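Local coordinates for protein probable enoyl-CoA hydratase/isomerase (Mycobacterium abscessus, PDB 3SWX) that is a probable enoyl-CoA hydratase/isomerase of the crotonase family, presumably acting on the acyl part of coenzyme A thioesters, at residues Val107-Lys112 with Ala133-Leu138. Residues are numbered along the deposited sequence; the frame is centred on the assembly and turned at random.
Sequences VAVHGK and ATFAQL
Val109 lays its CG2 methyl over the place where Ala133 CB and the CZ end of the Phe135 ring meet, touching the two at practically equal distances, Ala133 CB at 4.0 Å and Phe135 CZ at 3.9 Å. CG1 of Val109 is anti to the carbonyl carbon (chi1 -55°), which leaves CG2 between the backbone N and the carbonyl carbon, facing 133-138. Phe135 starts off pointing away from 107-112, yet its ring reaches back far enough for CZ and CE2 to meet Val109 obliquely, the two side chains crossing at about a right angle. Phe135 also packs on Val113, Ile118 and Val184, and its ring meets that of Phe173 with the planes at a shallow angle.

Beside this apolar group the backbones join. Thr134 N donates to Gly111 O at 2.9 Å, with an angle of 155° at the hydrogen; the donor stands above the carbonyl plane, 48° out of it. The same oxygen takes a CA-H...O contact from Ala133 CA at 3.3 Å, so two neighbouring residues converge on one acceptor. Gly111 makes its turn at positive phi, and its own N is held by Thr132 OG1. Just beyond, Lys112 and Thr134 pair in parallel, their side chains side by side on one face of the sheet: Lys112 CG passes Thr134 OG1 at 3.8 Å before the extended chain runs on. His110 starts off away from 133-138; its ring meets that of His193 and its NE2 is hydrogen-bonded to Gly63 O.

The contact thus begins where strand 105-109 leaves the six-stranded sheet and ends in the small sheet of 112-114, 134-136 and 173-174. Helix 116-123 and strand 126-130 lie between, and 134-136 returns parallel to 112-114: one beta-beta-alpha turn of the crotonase superhelix, where the chain passes from the larger sheet to the smaller.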
loop_
_atom_site.group_PDB
_atom_site.type_symbol
_atom_site.label_atom_id
_atom_site.label_comp_id
_atom_site.label_asym_id
_atom_site.label_seq_id
_atom_site.Cartn_x
_atom_site.Cartn_y
_atom_site.Cartn_z
ATOM N N VAL B 107 6.026 -6.877 17.476
ATOM C CA VAL B 107 5.035 -7.782 18.060
ATOM C C VAL B 107 5.246 -9.204 17.557
ATOM O O VAL B 107 5.351 -9.437 16.358
ATOM C CB VAL B 107 3.586 -7.300 17.800
ATOM C CG1 VAL B 107 2.578 -8.406 18.092
ATOM C CG2 VAL B 107 3.281 -6.059 18.657
ATOM N N ALA B 108 5.339 -10.140 18.499
ATOM C CA ALA B 108 5.547 -11.554 18.206
ATOM C C ALA B 108 4.262 -12.298 18.545
ATOM O O ALA B 108 3.818 -12.252 19.686
ATOM C CB ALA B 108 6.715 -12.115 19.044
ATOM N N VAL B 109 3.685 -12.991 17.556
ATOM C CA VAL B 109 2.393 -13.645 17.714
ATOM C C VAL B 109 2.467 -15.157 17.471
ATOM O O VAL B 109 3.309 -15.651 16.731
ATOM C CB VAL B 109 1.259 -13.010 16.804
ATOM C CG1 VAL B 109 1.116 -11.483 17.051
ATOM C CG2 VAL B 109 1.462 -13.312 15.304
ATOM N N HIS B 110 1.551 -15.871 18.113
ATOM C CA HIS B 110 1.388 -17.311 17.959
ATOM C C HIS B 110 -0.042 -17.661 18.361
ATOM O O HIS B 110 -0.674 -16.917 19.092
ATOM C CB HIS B 110 2.362 -18.048 18.870
ATOM C CG HIS B 110 1.986 -18.002 20.322
ATOM N ND1 HIS B 110 2.009 -16.839 21.063
ATOM C CD2 HIS B 110 1.568 -18.979 21.166
ATOM C CE1 HIS B 110 1.625 -17.102 22.299
ATOM N NE2 HIS B 110 1.358 -18.393 22.389
ATOM N N GLY B 111 -0.537 -18.802 17.889
ATOM C CA GLY B 111 -1.918 -19.226 18.169
ATOM C C GLY B 111 -2.933 -18.237 17.617
ATOM O O GLY B 111 -2.659 -17.534 16.642
ATOM N N LYS B 112 -4.097 -18.161 18.247
ATOM C CA LYS B 112 -5.127 -17.198 17.824
ATOM C C LYS B 112 -4.786 -15.750 18.126
ATOM O O LYS B 112 -4.384 -15.380 19.258
ATOM C CB LYS B 112 -6.478 -17.536 18.446
ATOM C CG LYS B 112 -7.012 -18.859 17.931
ATOM C CD LYS B 112 -8.427 -19.126 18.427
ATOM C CE LYS B 112 -8.989 -20.408 17.833
ATOM N NZ LYS B 112 -10.448 -20.463 18.112
ATOM N N ALA B 133 0.305 -19.320 14.061
ATOM C CA ALA B 133 -0.539 -18.131 14.197
ATOM C C ALA B 133 -1.756 -18.199 13.272
ATOM O O ALA B 133 -1.614 -18.488 12.089
ATOM C CB ALA B 133 0.256 -16.864 13.925
ATOM N N THR B 134 -2.947 -17.989 13.830
ATOM C CA THR B 134 -4.135 -17.672 13.018
ATOM C C THR B 134 -4.754 -16.340 13.452
ATOM O O THR B 134 -4.516 -15.866 14.567
ATOM C CB THR B 134 -5.217 -18.754 13.068
ATOM O OG1 THR B 134 -5.716 -18.850 14.395
ATOM C CG2 THR B 134 -4.693 -20.097 12.598
ATOM N N PHE B 135 -5.561 -15.758 12.567
ATOM C CA PHE B 135 -6.108 -14.408 12.750
ATOM C C PHE B 135 -7.605 -14.345 12.411
ATOM O O PHE B 135 -8.052 -14.931 11.425
ATOM C CB PHE B 135 -5.366 -13.403 11.854
ATOM C CG PHE B 135 -3.871 -13.413 12.029
ATOM C CD1 PHE B 135 -3.090 -14.344 11.360
ATOM C CD2 PHE B 135 -3.244 -12.489 12.842
ATOM C CE1 PHE B 135 -1.724 -14.371 11.531
ATOM C CE2 PHE B 135 -1.866 -12.502 13.006
ATOM C CZ PHE B 135 -1.106 -13.444 12.350
ATOM N N ALA B 136 -8.370 -13.605 13.205
ATOM C CA ALA B 136 -9.780 -13.372 12.885
ATOM C C ALA B 136 -10.308 -12.043 13.430
ATOM O O ALA B 136 -10.278 -11.783 14.652
ATOM C CB ALA B 136 -10.641 -14.538 13.368
ATOM N N GLN B 137 -10.821 -11.225 12.503
ATOM C CA GLN B 137 -11.392 -9.938 12.803
ATOM C C GLN B 137 -12.895 -10.158 13.062
ATOM O O GLN B 137 -13.756 -9.904 12.194
ATOM C CB GLN B 137 -11.121 -8.978 11.637
ATOM C CG GLN B 137 -11.186 -7.503 11.989
ATOM C CD GLN B 137 -9.923 -6.981 12.647
ATOM O OE1 GLN B 137 -8.904 -6.772 11.979
ATOM N NE2 GLN B 137 -9.988 -6.744 13.953
ATOM N N LEU B 138 -13.196 -10.614 14.280
ATOM C CA LEU B 138 -14.518 -11.112 14.631
ATOM C C LEU B 138 -15.596 -10.055 14.937
ATOM O O LEU B 138 -16.764 -10.404 15.154
ATOM C CB LEU B 138 -14.402 -12.077 15.832
ATOM C CG LEU B 138 -13.645 -13.394 15.609
ATOM C CD1 LEU B 138 -13.456 -14.132 16.942
ATOM C CD2 LEU B 138 -14.353 -14.318 14.599
#